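Lipoprotein (Clostridium difficile, PDB 4OTE) probably binds methionine outside the cell as the lipid-anchored receptor of an ABC-type uptake system, and is seen here with selenomethionine and zinc ions bound. Local coordinates at residues Pro86-Ser91 with Leu181-Asn186; Lys102-Ala107 with Asp165-Phe170; Leu128-Gly133 with Lys140-Asn145. All coordinates share one frame; numbering follows the deposited sequence.

Contact 1. Residues Pro86-Ser91 with Leu181-Asn186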
loop_
_atom_site.group_PDB
_atom_site.type_symbol
_atom_site.label_atom_id
_atom_site.label_comp_id
_atom_site.label_asym_id
_atom_site.label_seq_id
_atom_site.Cartn_x
_atom_site.Cartn_y
_atom_site.Cartn_z
ATOM N N PRO A 86 -6.363 -0.775 -2.906
ATOM C CA PRO A 86 -7.357 -0.484 -1.877
ATOM C C PRO A 86 -7.190 -1.391 -0.667
ATOM O O PRO A 86 -6.944 -2.587 -0.826
ATOM C CB PRO A 86 -8.691 -0.778 -2.572
ATOM C CG PRO A 86 -8.411 -0.690 -4.026
ATOM C CD PRO A 86 -6.985 -1.108 -4.200
ATOM N N ALA A 87 -7.302 -0.815 0.527
ATOM C CA ALA A 87 -7.284 -1.592 1.758
ATOM C C ALA A 87 -8.424 -2.598 1.731
ATOM O O ALA A 87 -9.531 -2.275 1.312
ATOM C CB ALA A 87 -7.417 -0.680 2.969
ATOM N N ILE A 88 -8.138 -3.819 2.156
ATOM C CA ILE A 88 -9.136 -4.874 2.196
ATOM C C ILE A 88 -9.289 -5.357 3.630
ATOM O O ILE A 88 -8.296 -5.561 4.335
ATOM C CB ILE A 88 -8.764 -6.044 1.258
ATOM C CG1 ILE A 88 -8.866 -5.582 -0.200
ATOM C CG2 ILE A 88 -9.685 -7.242 1.494
ATOM C CD1 ILE A 88 -8.270 -6.548 -1.199
ATOM N N LEU A 89 -10.538 -5.508 4.059
ATOM C CA LEU A 89 -10.854 -6.036 5.377
ATOM C C LEU A 89 -11.003 -7.549 5.244
ATOM O O LEU A 89 -11.868 -8.025 4.505
ATOM C CB LEU A 89 -12.144 -5.400 5.907
ATOM C CG LEU A 89 -12.582 -5.726 7.344
ATOM C CD1 LEU A 89 -11.540 -5.286 8.356
ATOM C CD2 LEU A 89 -13.926 -5.080 7.653
ATOM N N TYR A 90 -10.136 -8.288 5.935
ATOM C CA TYR A 90 -10.115 -9.749 5.881
ATOM C C TYR A 90 -10.720 -10.335 7.149
ATOM O O TYR A 90 -10.723 -9.692 8.196
ATOM C CB TYR A 90 -8.681 -10.265 5.736
ATOM C CG TYR A 90 -8.015 -9.909 4.429
ATOM C CD1 TYR A 90 -7.341 -8.704 4.281
ATOM C CD2 TYR A 90 -8.041 -10.783 3.347
ATOM C CE1 TYR A 90 -6.719 -8.373 3.091
ATOM C CE2 TYR A 90 -7.423 -10.461 2.151
ATOM C CZ TYR A 90 -6.760 -9.253 2.027
ATOM O OH TYR A 90 -6.141 -8.914 0.847
ATOM N N SER A 91 -11.217 -11.564 7.048
ATOM C CA SER A 91 -11.812 -12.251 8.186
ATOM C C SER A 91 -11.837 -13.760 7.957
ATOM O O SER A 91 -12.125 -14.215 6.850
ATOM C CB SER A 91 -13.232 -11.736 8.432
ATOM O OG SER A 91 -13.831 -12.366 9.553
ATOM N N LEU A 181 -3.080 -14.789 1.948
ATOM C CA LEU A 181 -4.480 -14.392 2.086
ATOM C C LEU A 181 -5.120 -14.188 0.716
ATOM O O LEU A 181 -4.538 -13.551 -0.163
ATOM C CB LEU A 181 -4.608 -13.111 2.913
ATOM C CG LEU A 181 -4.187 -13.212 4.375
ATOM C CD1 LEU A 181 -4.238 -11.842 5.027
ATOM C CD2 LEU A 181 -5.067 -14.193 5.132
ATOM N N ASP A 182 -6.321 -14.735 0.552
ATOM C CA ASP A 182 -7.071 -14.641 -0.693
ATOM C C ASP A 182 -8.271 -13.729 -0.460
ATOM O O ASP A 182 -9.149 -14.045 0.349
ATOM C CB ASP A 182 -7.529 -16.039 -1.126
ATOM C CG ASP A 182 -8.290 -16.033 -2.441
ATOM O OD1 ASP A 182 -9.380 -15.426 -2.508
ATOM O OD2 ASP A 182 -7.806 -16.657 -3.407
ATOM N N ALA A 183 -8.305 -12.603 -1.168
ATOM C CA ALA A 183 -9.350 -11.601 -0.973
ATOM C C ALA A 183 -10.710 -12.095 -1.458
ATOM O O ALA A 183 -11.739 -11.755 -0.876
ATOM C CB ALA A 183 -8.980 -10.303 -1.671
ATOM N N LYS A 184 -10.709 -12.892 -2.524
ATOM C CA LYS A 184 -11.937 -13.492 -3.041
ATOM C C LYS A 184 -12.573 -14.387 -1.983
ATOM O O LYS A 184 -13.779 -14.353 -1.772
ATOM C CB LYS A 184 -11.649 -14.301 -4.311
ATOM N N LYS A 185 -11.742 -15.169 -1.302
ATOM C CA LYS A 185 -12.207 -16.108 -0.286
ATOM C C LYS A 185 -12.525 -15.422 1.047
ATOM O O LYS A 185 -13.591 -15.646 1.616
ATOM C CB LYS A 185 -11.149 -17.194 -0.076
ATOM C CG LYS A 185 -11.533 -18.286 0.910
ATOM C CD LYS A 185 -10.351 -19.196 1.195
ATOM C CE LYS A 185 -10.583 -20.047 2.433
ATOM N NZ LYS A 185 -9.316 -20.667 2.908
ATOM N N ASN A 186 -11.611 -14.582 1.529
ATOM C CA ASN A 186 -11.667 -14.073 2.905
ATOM C C ASN A 186 -11.830 -12.562 3.086
ATOM O O ASN A 186 -11.854 -12.074 4.216
ATOM C CB ASN A 186 -10.425 -14.555 3.658
ATOM C CG ASN A 186 -10.525 -16.011 4.049
ATOM O OD1 ASN A 186 -9.953 -16.884 3.400
ATOM N ND2 ASN A 186 -11.293 -16.285 5.094
HETATM O O HOH W 1 -4.920 -10.598 -0.974
#

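Contact 2. Residues Lys102-Ala107 with Asp165-Phe170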
loop_
_atom_site.group_PDB
_atom_site.type_symbol
_atom_site.label_atom_id
_atom_site.label_comp_id
_atom_site.label_asym_id
_atom_site.label_seq_id
_atom_site.Cartn_x
_atom_site.Cartn_y
_atom_site.Cartn_z
ATOM N N LYS A 102 -21.652 -7.274 19.131
ATOM C CA LYS A 102 -20.990 -6.831 20.368
ATOM C C LYS A 102 -19.790 -7.704 20.720
ATOM O O LYS A 102 -19.867 -8.931 20.653
ATOM C CB LYS A 102 -21.967 -6.820 21.554
ATOM C CG LYS A 102 -22.377 -5.434 22.038
ATOM C CD LYS A 102 -23.429 -4.797 21.146
ATOM C CE LYS A 102 -23.966 -3.515 21.765
ATOM N NZ LYS A 102 -25.170 -3.010 21.049
ATOM N N GLY A 103 -18.684 -7.060 21.085
ATOM C CA GLY A 103 -17.481 -7.766 21.511
ATOM C C GLY A 103 -16.475 -8.033 20.405
ATOM O O GLY A 103 -15.303 -8.291 20.686
ATOM N N ASP A 104 -16.918 -7.973 19.149
ATOM C CA ASP A 104 -16.045 -8.273 18.015
ATOM C C ASP A 104 -14.849 -7.322 17.962
ATOM O O ASP A 104 -14.955 -6.147 18.320
ATOM C CB ASP A 104 -16.817 -8.209 16.690
ATOM C CG ASP A 104 -17.743 -9.404 16.481
ATOM O OD1 ASP A 104 -17.810 -10.294 17.355
ATOM O OD2 ASP A 104 -18.412 -9.453 15.427
ATOM N N THR A 105 -13.714 -7.848 17.506
ATOM C CA THR A 105 -12.468 -7.098 17.470
ATOM C C THR A 105 -11.975 -6.913 16.036
ATOM O O THR A 105 -11.985 -7.859 15.243
ATOM C CB THR A 105 -11.377 -7.819 18.284
ATOM O OG1 THR A 105 -11.161 -9.127 17.740
ATOM C CG2 THR A 105 -11.788 -7.950 19.744
ATOM N N ILE A 106 -11.549 -5.693 15.709
ATOM C CA ILE A 106 -10.908 -5.410 14.426
ATOM C C ILE A 106 -9.447 -5.025 14.660
ATOM O O ILE A 106 -9.158 -4.101 15.424
ATOM C CB ILE A 106 -11.639 -4.290 13.648
ATOM C CG1 ILE A 106 -13.068 -4.734 13.304
ATOM C CG2 ILE A 106 -10.885 -3.939 12.366
ATOM C CD1 ILE A 106 -13.890 -3.692 12.576
ATOM N N ALA A 107 -8.532 -5.744 14.012
ATOM C CA ALA A 107 -7.108 -5.409 14.054
ATOM C C ALA A 107 -6.804 -4.305 13.045
ATOM O O ALA A 107 -7.231 -4.377 11.892
ATOM C CB ALA A 107 -6.256 -6.635 13.765
ATOM N N ASP A 165 -7.205 -14.772 15.820
ATOM C CA ASP A 165 -7.504 -14.292 17.172
ATOM C C ASP A 165 -8.409 -13.056 17.205
ATOM O O ASP A 165 -8.759 -12.580 18.285
ATOM C CB ASP A 165 -6.194 -13.981 17.904
ATOM C CG ASP A 165 -5.180 -15.109 17.794
ATOM O OD1 ASP A 165 -5.577 -16.286 17.909
ATOM O OD2 ASP A 165 -3.985 -14.813 17.587
ATOM N N VAL A 166 -8.775 -12.534 16.035
ATOM C CA VAL A 166 -9.671 -11.373 15.935
ATOM C C VAL A 166 -10.819 -11.670 14.974
ATOM O O VAL A 166 -10.794 -12.677 14.274
ATOM C CB VAL A 166 -8.923 -10.097 15.471
ATOM C CG1 VAL A 166 -7.779 -9.773 16.421
ATOM C CG2 VAL A 166 -8.414 -10.239 14.039
ATOM N N THR A 167 -11.825 -10.799 14.949
ATOM C CA THR A 167 -12.984 -10.994 14.076
ATOM C C THR A 167 -12.641 -10.654 12.632
ATOM O O THR A 167 -12.966 -11.412 11.726
ATOM C CB THR A 167 -14.195 -10.141 14.505
ATOM O OG1 THR A 167 -14.464 -10.346 15.896
ATOM C CG2 THR A 167 -15.434 -10.516 13.690
ATOM N N ALA A 168 -11.999 -9.504 12.435
ATOM C CA ALA A 168 -11.565 -9.056 11.112
ATOM C C ALA A 168 -10.315 -8.182 11.221
ATOM O O ALA A 168 -9.968 -7.733 12.311
ATOM C CB ALA A 168 -12.682 -8.288 10.428
ATOM N N ALA A 169 -9.647 -7.942 10.091
ATOM C CA ALA A 169 -8.437 -7.116 10.074
ATOM C C ALA A 169 -8.221 -6.411 8.732
ATOM O O ALA A 169 -8.418 -7.009 7.673
ATOM C CB ALA A 169 -7.223 -7.966 10.415
ATOM N N PHE A 170 -7.830 -5.137 8.793
ATOM C CA PHE A 170 -7.414 -4.380 7.607
ATOM C C PHE A 170 -5.951 -4.698 7.298
ATOM O O PHE A 170 -5.080 -4.483 8.146
ATOM C CB PHE A 170 -7.555 -2.867 7.836
ATOM C CG PHE A 170 -8.938 -2.326 7.570
ATOM C CD1 PHE A 170 -9.430 -2.249 6.275
ATOM C CD2 PHE A 170 -9.729 -1.855 8.610
ATOM C CE1 PHE A 170 -10.693 -1.737 6.024
ATOM C CE2 PHE A 170 -10.995 -1.347 8.363
ATOM C CZ PHE A 170 -11.475 -1.283 7.069
#

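Contact 3. Residues Leu128-Gly133 with Lys140-Asn145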
loop_
_atom_site.group_PDB
_atom_site.type_symbol
_atom_site.label_atom_id
_atom_site.label_comp_id
_atom_site.label_asym_id
_atom_site.label_seq_id
_atom_site.Cartn_x
_atom_site.Cartn_y
_atom_site.Cartn_z
ATOM N N LEU A 128 -19.823 2.965 12.574
ATOM C CA LEU A 128 -19.570 3.912 13.663
ATOM C C LEU A 128 -19.619 5.356 13.161
ATOM O O LEU A 128 -19.732 5.593 11.963
ATOM C CB LEU A 128 -18.221 3.611 14.335
ATOM C CG LEU A 128 -17.000 3.370 13.439
ATOM C CD1 LEU A 128 -16.531 4.656 12.774
ATOM C CD2 LEU A 128 -15.862 2.751 14.239
ATOM N N THR A 129 -19.551 6.315 14.080
ATOM C CA THR A 129 -19.528 7.733 13.716
ATOM C C THR A 129 -18.334 8.439 14.352
ATOM O O THR A 129 -17.932 8.118 15.472
ATOM C CB THR A 129 -20.829 8.456 14.129
ATOM O OG1 THR A 129 -20.977 8.421 15.553
ATOM C CG2 THR A 129 -22.038 7.807 13.472
ATOM N N LEU A 130 -17.780 9.404 13.622
ATOM C CA LEU A 130 -16.600 10.155 14.051
ATOM C C LEU A 130 -16.892 11.654 13.991
ATOM O O LEU A 130 -17.874 12.066 13.371
ATOM C CB LEU A 130 -15.420 9.819 13.138
ATOM C CG LEU A 130 -14.918 8.371 13.197
ATOM C CD1 LEU A 130 -14.201 7.987 11.910
ATOM C CD2 LEU A 130 -14.018 8.168 14.406
ATOM N N PRO A 131 -16.050 12.481 14.641
ATOM C CA PRO A 131 -16.227 13.932 14.521
ATOM C C PRO A 131 -15.958 14.438 13.103
ATOM O O PRO A 131 -15.157 13.849 12.376
ATOM C CB PRO A 131 -15.197 14.501 15.509
ATOM C CG PRO A 131 -14.217 13.402 15.737
ATOM C CD PRO A 131 -15.019 12.141 15.636
ATOM N N LYS A 132 -16.632 15.522 12.724
ATOM C CA LYS A 132 -16.506 16.090 11.379
ATOM C C LYS A 132 -15.154 16.779 11.186
ATOM O O LYS A 132 -14.500 17.169 12.155
ATOM C CB LYS A 132 -17.642 17.085 11.098
ATOM C CG LYS A 132 -18.948 16.445 10.649
ATOM C CD LYS A 132 -19.534 15.523 11.708
ATOM C CE LYS A 132 -20.927 15.044 11.330
ATOM N NZ LYS A 132 -21.983 16.022 11.714
ATOM N N GLY A 133 -14.751 16.924 9.925
ATOM C CA GLY A 133 -13.469 17.533 9.570
ATOM C C GLY A 133 -12.627 16.600 8.720
ATOM O O GLY A 133 -13.141 15.643 8.137
ATOM N N LYS A 140 -10.208 6.500 20.242
ATOM C CA LYS A 140 -10.645 7.403 21.308
ATOM C C LYS A 140 -11.713 8.403 20.842
ATOM O O LYS A 140 -12.506 8.886 21.650
ATOM C CB LYS A 140 -9.445 8.169 21.874
ATOM N N ASP A 141 -11.736 8.697 19.542
ATOM C CA ASP A 141 -12.613 9.731 18.983
ATOM C C ASP A 141 -13.946 9.197 18.450
ATOM O O ASP A 141 -14.727 9.952 17.873
ATOM C CB ASP A 141 -11.881 10.468 17.858
ATOM C CG ASP A 141 -10.507 10.951 18.278
ATOM O OD1 ASP A 141 -10.387 11.493 19.398
ATOM O OD2 ASP A 141 -9.547 10.783 17.493
ATOM N N ILE A 142 -14.211 7.907 18.642
ATOM C CA ILE A 142 -15.454 7.307 18.160
ATOM C C ILE A 142 -16.639 7.838 18.961
ATOM O O ILE A 142 -16.700 7.666 20.179
ATOM C CB ILE A 142 -15.410 5.765 18.240
ATOM C CG1 ILE A 142 -14.394 5.217 17.228
ATOM C CG2 ILE A 142 -16.790 5.168 17.980
ATOM C CD1 ILE A 142 -14.026 3.765 17.441
ATOM N N ILE A 143 -17.576 8.485 18.270
ATOM C CA ILE A 143 -18.768 9.035 18.914
ATOM C C ILE A 143 -19.771 7.911 19.173
ATOM O O ILE A 143 -20.020 7.562 20.324
ATOM C CB ILE A 143 -19.395 10.173 18.077
ATOM C CG1 ILE A 143 -18.405 11.339 17.962
ATOM C CG2 ILE A 143 -20.702 10.652 18.700
ATOM C CD1 ILE A 143 -18.847 12.447 17.029
ATOM N N GLU A 144 -20.332 7.343 18.107
ATOM C CA GLU A 144 -21.255 6.216 18.234
ATOM C C GLU A 144 -20.606 4.922 17.751
ATOM O O GLU A 144 -19.867 4.914 16.766
ATOM C CB GLU A 144 -22.547 6.475 17.461
ATOM C CG GLU A 144 -23.269 7.741 17.892
ATOM C CD GLU A 144 -24.664 7.852 17.307
ATOM O OE1 GLU A 144 -24.857 7.460 16.137
ATOM O OE2 GLU A 144 -25.567 8.340 18.020
ATOM N N ASN A 145 -20.898 3.834 18.459
ATOM C CA ASN A 145 -20.322 2.525 18.178
ATOM C C ASN A 145 -21.366 1.443 18.487
ATOM O O ASN A 145 -21.199 0.666 19.426
ATOM C CB ASN A 145 -19.051 2.328 19.015
ATOM C CG ASN A 145 -18.260 1.090 18.619
ATOM O OD1 ASN A 145 -18.703 0.279 17.801
ATOM N ND2 ASN A 145 -17.083 0.933 19.212
#

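Contact 1. Residues Pro86-Ser91 with Leu181-Asn186
In the five-stranded mixed sheet of this periplasmic-binding-protein fold, the chain at Ile88, Tyr90 and Ser91, on and just past strand 88-90, is met by the short helix 183-186, which leads directly into the edge strand 187-190. The Tyr90 ring lies between two aliphatic groups: Leu181 CD1 sits over the centre of one face, 4.3 Å from the ring centroid, and CG2 of Ile88 on its own strand covers the opposite face toward the rim. CE2 of the ring also touches Ala183 CA at 3.8 Å, while Ile88 CD1 reaches Ala183 CB at 3.9 Å. One water joins Tyr90 OH (2.8 Å) to Leu181 O, to which it donates. At the other end Asn186 grips Ser91 twice. Ser91 N donates to Asn186 O at 2.9 Å, and Asn186 ND2 returns a bond to Ser91 O at 2.8 Å, with that oxygen near the plane of the amide. Asp182 is the N-cap of the helix, its OD1 accepting from Lys185 N at 2.7 Å. Aliphatic cover on both faces restricts the tilt of the Tyr90 ring; the ND2 bond orients the Asn186 amide and, with the backbone bond, ties the helix end to Ser91.

Contact 2. Residues Lys102-Ala107 with Asp165-Phe170
Chi1 of -52° sets Thr167 OG1 beside its own backbone N, and from there the hydroxyl oxygen accepts from Thr105 N at 3.1 Å. Thr105 carries its hydroxyl between its own N and carbonyl carbon (chi1 59°), which brings OG1 to 3.2 Å from Val166 CA, with Val166 CB close by; OG1 also receives a weak bond from Thr167 N. The stronger acceptor for that N-H is Thr105 O at 3.0 Å, and the same carbonyl oxygen also takes Ala168 N at 3.3 Å, so two successive amides converge on one oxygen just where the 165-170 segment becomes a strand. Asp104 crosses Thr167 at about a right angle: its CB lies against OG1 and its OD2 comes near CG2, while OD1 is engaged in a salt bridge with Lys101. Beyond the threonines the two chains run parallel as neighbouring interior strands 105-109 and 168-171 of the five-stranded sheet, their short segments inclined by 27°. Ala107 N donates to Ala168 O at 3.0 Å, and Phe170 N to Ala107 O at 3.2 Å, so Ala107 uses both of its backbone groups on the neighbouring strand. Ile106 and Ala168 point to one face of the sheet, where Ile106 CG2 approaches the Phe170 ring obliquely and helix 112-124 covers both through Leu122. On the opposite face Ala107 CB meets Ala169 CB at 3.7 Å, with Val166 CG2 a little farther from Ala107 CB at 4.2 Å; Ile159 and Leu163 pack on Ala169 there. Thr167 O turns to Ser91 OG, and the backbone of Ile106 hydrogen-bonds to Gln150 and Lys152 of the outermost parallel strand.

Contact 3. Residues Leu128-Gly133 with Lys140-Asn145
Thr129 overlaps Glu144 obliquely, its OG1 lying 3.1 Å from Glu144 CB and against CG, with its CG2 toward OE1. The hydroxyl oxygen, placed between the threonine's own N and carbonyl carbon (chi1 63°), accepts from Glu144 N at 2.8 Å. Two backbone bonds flank it: Ile143 N donates to Thr129 O at 2.8 Å and Thr129 N to Glu144 O at 3.0 Å. Thr129 thus engages the amides of both Ile143 and Glu144 and the carbonyl of Glu144, clasping two stretches of loop that have no regular strand structure here. On one side Ile142 lays its CG1-CD1 branch across the ends of Leu128 and Leu130; CD1 meets Leu128 CD2 at 3.8 Å, the two side chains nearly at right angles, and CG1 meets Leu130 CD2 at 4.1 Å. Ile143 sends its CD1 over the Leu130-Pro131 peptide link, 3.7 Å from Pro131 N. Both segments belong to the excursion between helix 112-124 and strand 150-154: Leu130 packs on Leu119 and Arg120 of that helix, its N bonds to Glu123, and Leu128 and Ile142 both rest on Phe151 of the strand.

How the contacts relate
The three contacts are nested along the chain: contact 3 lies inside the loop closed by contact 2, which lies inside that closed by contact 1. Contacts 1 and 2, centres 14 Å apart, share the five-stranded sheet through neighbouring antiparallel strands 88-90 and 168-171; Tyr90 N probably bonds to Ala169 O. Contact 3 touches neither, its centre about 18 Å from contact 2 and 25 Å from contact 1, but its loop joins helix 112-124, which covers a face of that sheet, to the outermost strand 150-154. Contacts 1 and 2 thus build the sheet and its flank and contact 3 closes the outlying loop, all structural packing away from the ligand and zinc sites; the side chain of Ile88 is about 9 Å from the bound selenomethionine.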